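Local coordinates for protein C alpha-dehydrogenase (Sphingobium sp. SYK-6, PDB 4YAC) that binds NADH as a short-chain dehydrogenase/reductase and probably oxidises the alpha-carbon alcohol of lignin-derived aryl ethers in the beta-aryl ether cleavage pathway, at residues 147-152 with 260-265. Residues are numbered along the deposited sequence; the frame is centred on the assembly and turned at random.
Sequences AFVALP and KARDQE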
loop_
_atom_site.group_PDB
_atom_site.type_symbol
_atom_site.label_atom_id
_atom_site.label_comp_id
_atom_site.label_asym_id
_atom_site.label_seq_id
_atom_site.Cartn_x
_atom_site.Cartn_y
_atom_site.Cartn_z
ATOM N N ALA A 147 4.175 -7.126 -0.022
ATOM C CA ALA A 147 2.909 -6.465 -0.310
ATOM C C ALA A 147 1.751 -7.221 0.349
ATOM O O ALA A 147 0.596 -6.809 0.239
ATOM C CB ALA A 147 2.692 -6.360 -1.812
ATOM N N PHE A 148 2.069 -8.327 1.021
ATOM C CA PHE A 148 1.076 -9.137 1.726
ATOM C C PHE A 148 1.462 -9.412 3.176
ATOM O O PHE A 148 0.599 -9.709 4.004
ATOM C CB PHE A 148 0.871 -10.478 1.024
ATOM C CG PHE A 148 0.109 -10.382 -0.262
ATOM C CD1 PHE A 148 -1.274 -10.440 -0.266
ATOM C CD2 PHE A 148 0.774 -10.248 -1.466
ATOM C CE1 PHE A 148 -1.980 -10.356 -1.448
ATOM C CE2 PHE A 148 0.075 -10.164 -2.650
ATOM C CZ PHE A 148 -1.306 -10.217 -2.641
ATOM N N VAL A 149 2.756 -9.341 3.469
ATOM C CA VAL A 149 3.270 -9.787 4.760
ATOM C C VAL A 149 4.257 -8.807 5.373
ATOM O O VAL A 149 5.368 -8.633 4.875
ATOM C CB VAL A 149 3.966 -11.156 4.641
ATOM C CG1 VAL A 149 4.271 -11.722 6.026
ATOM C CG2 VAL A 149 3.102 -12.124 3.850
ATOM N N ALA A 150 3.850 -8.185 6.474
ATOM C CA ALA A 150 4.746 -7.335 7.254
ATOM C C ALA A 150 5.680 -8.205 8.096
ATOM O O ALA A 150 5.256 -9.217 8.655
ATOM C CB ALA A 150 3.950 -6.391 8.139
ATOM N N LEU A 151 6.946 -7.802 8.172
ATOM C CA LEU A 151 7.985 -8.557 8.872
ATOM C C LEU A 151 8.773 -7.623 9.779
ATOM O O LEU A 151 8.806 -6.416 9.542
ATOM C CB LEU A 151 8.938 -9.221 7.871
ATOM C CG LEU A 151 8.901 -10.722 7.547
ATOM C CD1 LEU A 151 7.641 -11.433 8.005
ATOM C CD2 LEU A 151 9.091 -10.902 6.047
ATOM N N PRO A 152 9.420 -8.173 10.818
ATOM C CA PRO A 152 10.288 -7.300 11.611
ATOM C C PRO A 152 11.388 -6.662 10.759
ATOM O O PRO A 152 12.011 -7.340 9.944
ATOM C CB PRO A 152 10.883 -8.247 12.661
ATOM C CG PRO A 152 9.918 -9.363 12.763
ATOM C CD PRO A 152 9.329 -9.528 11.388
ATOM N N LYS A 260 -4.236 -17.482 3.938
ATOM C CA LYS A 260 -5.608 -17.774 4.350
ATOM C C LYS A 260 -5.856 -17.305 5.775
ATOM O O LYS A 260 -6.936 -16.810 6.099
ATOM C CB LYS A 260 -5.902 -19.272 4.263
ATOM C CG LYS A 260 -6.097 -19.826 2.861
ATOM C CD LYS A 260 -6.384 -21.318 2.942
ATOM C CE LYS A 260 -6.701 -21.927 1.592
ATOM N NZ LYS A 260 -7.139 -23.343 1.753
ATOM N N ALA A 261 -4.851 -17.482 6.625
ATOM C CA ALA A 261 -4.944 -17.087 8.025
ATOM C C ALA A 261 -4.985 -15.570 8.154
ATOM O O ALA A 261 -5.780 -15.025 8.922
ATOM C CB ALA A 261 -3.776 -17.653 8.811
ATOM N N ARG A 262 -4.119 -14.896 7.404
ATOM C CA ARG A 262 -4.116 -13.440 7.372
ATOM C C ARG A 262 -5.457 -12.921 6.864
ATOM O O ARG A 262 -6.008 -11.968 7.411
ATOM C CB ARG A 262 -2.973 -12.923 6.495
ATOM C CG ARG A 262 -1.598 -13.054 7.134
ATOM C CD ARG A 262 -0.523 -12.383 6.287
ATOM N NE ARG A 262 -0.248 -13.120 5.056
ATOM C CZ ARG A 262 0.604 -14.138 4.962
ATOM N NH1 ARG A 262 1.276 -14.557 6.027
ATOM N NH2 ARG A 262 0.786 -14.740 3.795
ATOM N N ASP A 263 -5.983 -13.561 5.823
ATOM C CA ASP A 263 -7.283 -13.188 5.278
ATOM C C ASP A 263 -8.395 -13.379 6.313
ATOM O O ASP A 263 -9.255 -12.515 6.472
ATOM C CB ASP A 263 -7.607 -14.014 4.028
ATOM C CG ASP A 263 -6.623 -13.787 2.893
ATOM O OD1 ASP A 263 -5.971 -12.720 2.848
ATOM O OD2 ASP A 263 -6.508 -14.688 2.036
ATOM N N GLN A 264 -8.378 -14.515 7.006
ATOM C CA GLN A 264 -9.436 -14.846 7.957
ATOM C C GLN A 264 -9.500 -13.820 9.084
ATOM O O GLN A 264 -10.577 -13.522 9.597
ATOM C CB GLN A 264 -9.225 -16.249 8.537
ATOM C CG GLN A 264 -10.432 -16.790 9.278
ATOM C CD GLN A 264 -11.650 -16.904 8.382
ATOM O OE1 GLN A 264 -11.564 -17.405 7.261
ATOM N NE2 GLN A 264 -12.786 -16.421 8.865
ATOM N N GLU A 265 -8.344 -13.285 9.461
ATOM C CA GLU A 265 -8.278 -12.229 10.465
ATOM C C GLU A 265 -9.167 -11.055 10.071
ATOM O O GLU A 265 -9.965 -10.569 10.874
ATOM C CB GLU A 265 -6.838 -11.748 10.648
ATOM C CG GLU A 265 -6.289 -11.963 12.043
ATOM C CD GLU A 265 -4.895 -11.389 12.220
ATOM O OE1 GLU A 265 -4.528 -10.463 11.466
ATOM O OE2 GLU A 265 -4.165 -11.867 13.112
#
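V149 and R262 illustrate how a flat charged group can also serve as a packing surface. In this Rossmann-type fold of the short-chain dehydrogenase/reductase family, V149 lies in the loop between strand 137-142 and helix 155-174, while R262 reaches across from helix 255-271. The two side chains cross at about a right angle, and methyl CG2 of V149 sits over the centre of one guanidinium face, 3.4 Å from R262 CZ. Because the approach is from above the plane, the N-H groups of the arginine can point outward to polar partners: NH1 forms a salt bridge with E215, and NH2 a hydrogen bond with Q259, one turn earlier on the same helix. These bonds help fix the rotation of the plane that the valine covers. The fit also depends on torsions at both ends. V149 has CG1 anti to its own nitrogen (chi1 -170°), which puts CG2 on the arginine; CG1 makes a looser contact, 4.1 Å from R262 NH1. The arginine chain bends at chi3 (-71°), which carries the guanidinium to the valine, and chi4 (-85°) turns its plane. Beyond this pair, V149 packs on F218 of helix 217-228, and F148 touches V266 of the second subunit, so the loop lies close to the dimer interface. The F148 carbonyl approaches the arginine obliquely, its O 3.7 Å from R262 NE, a contact too long to count as a hydrogen bond.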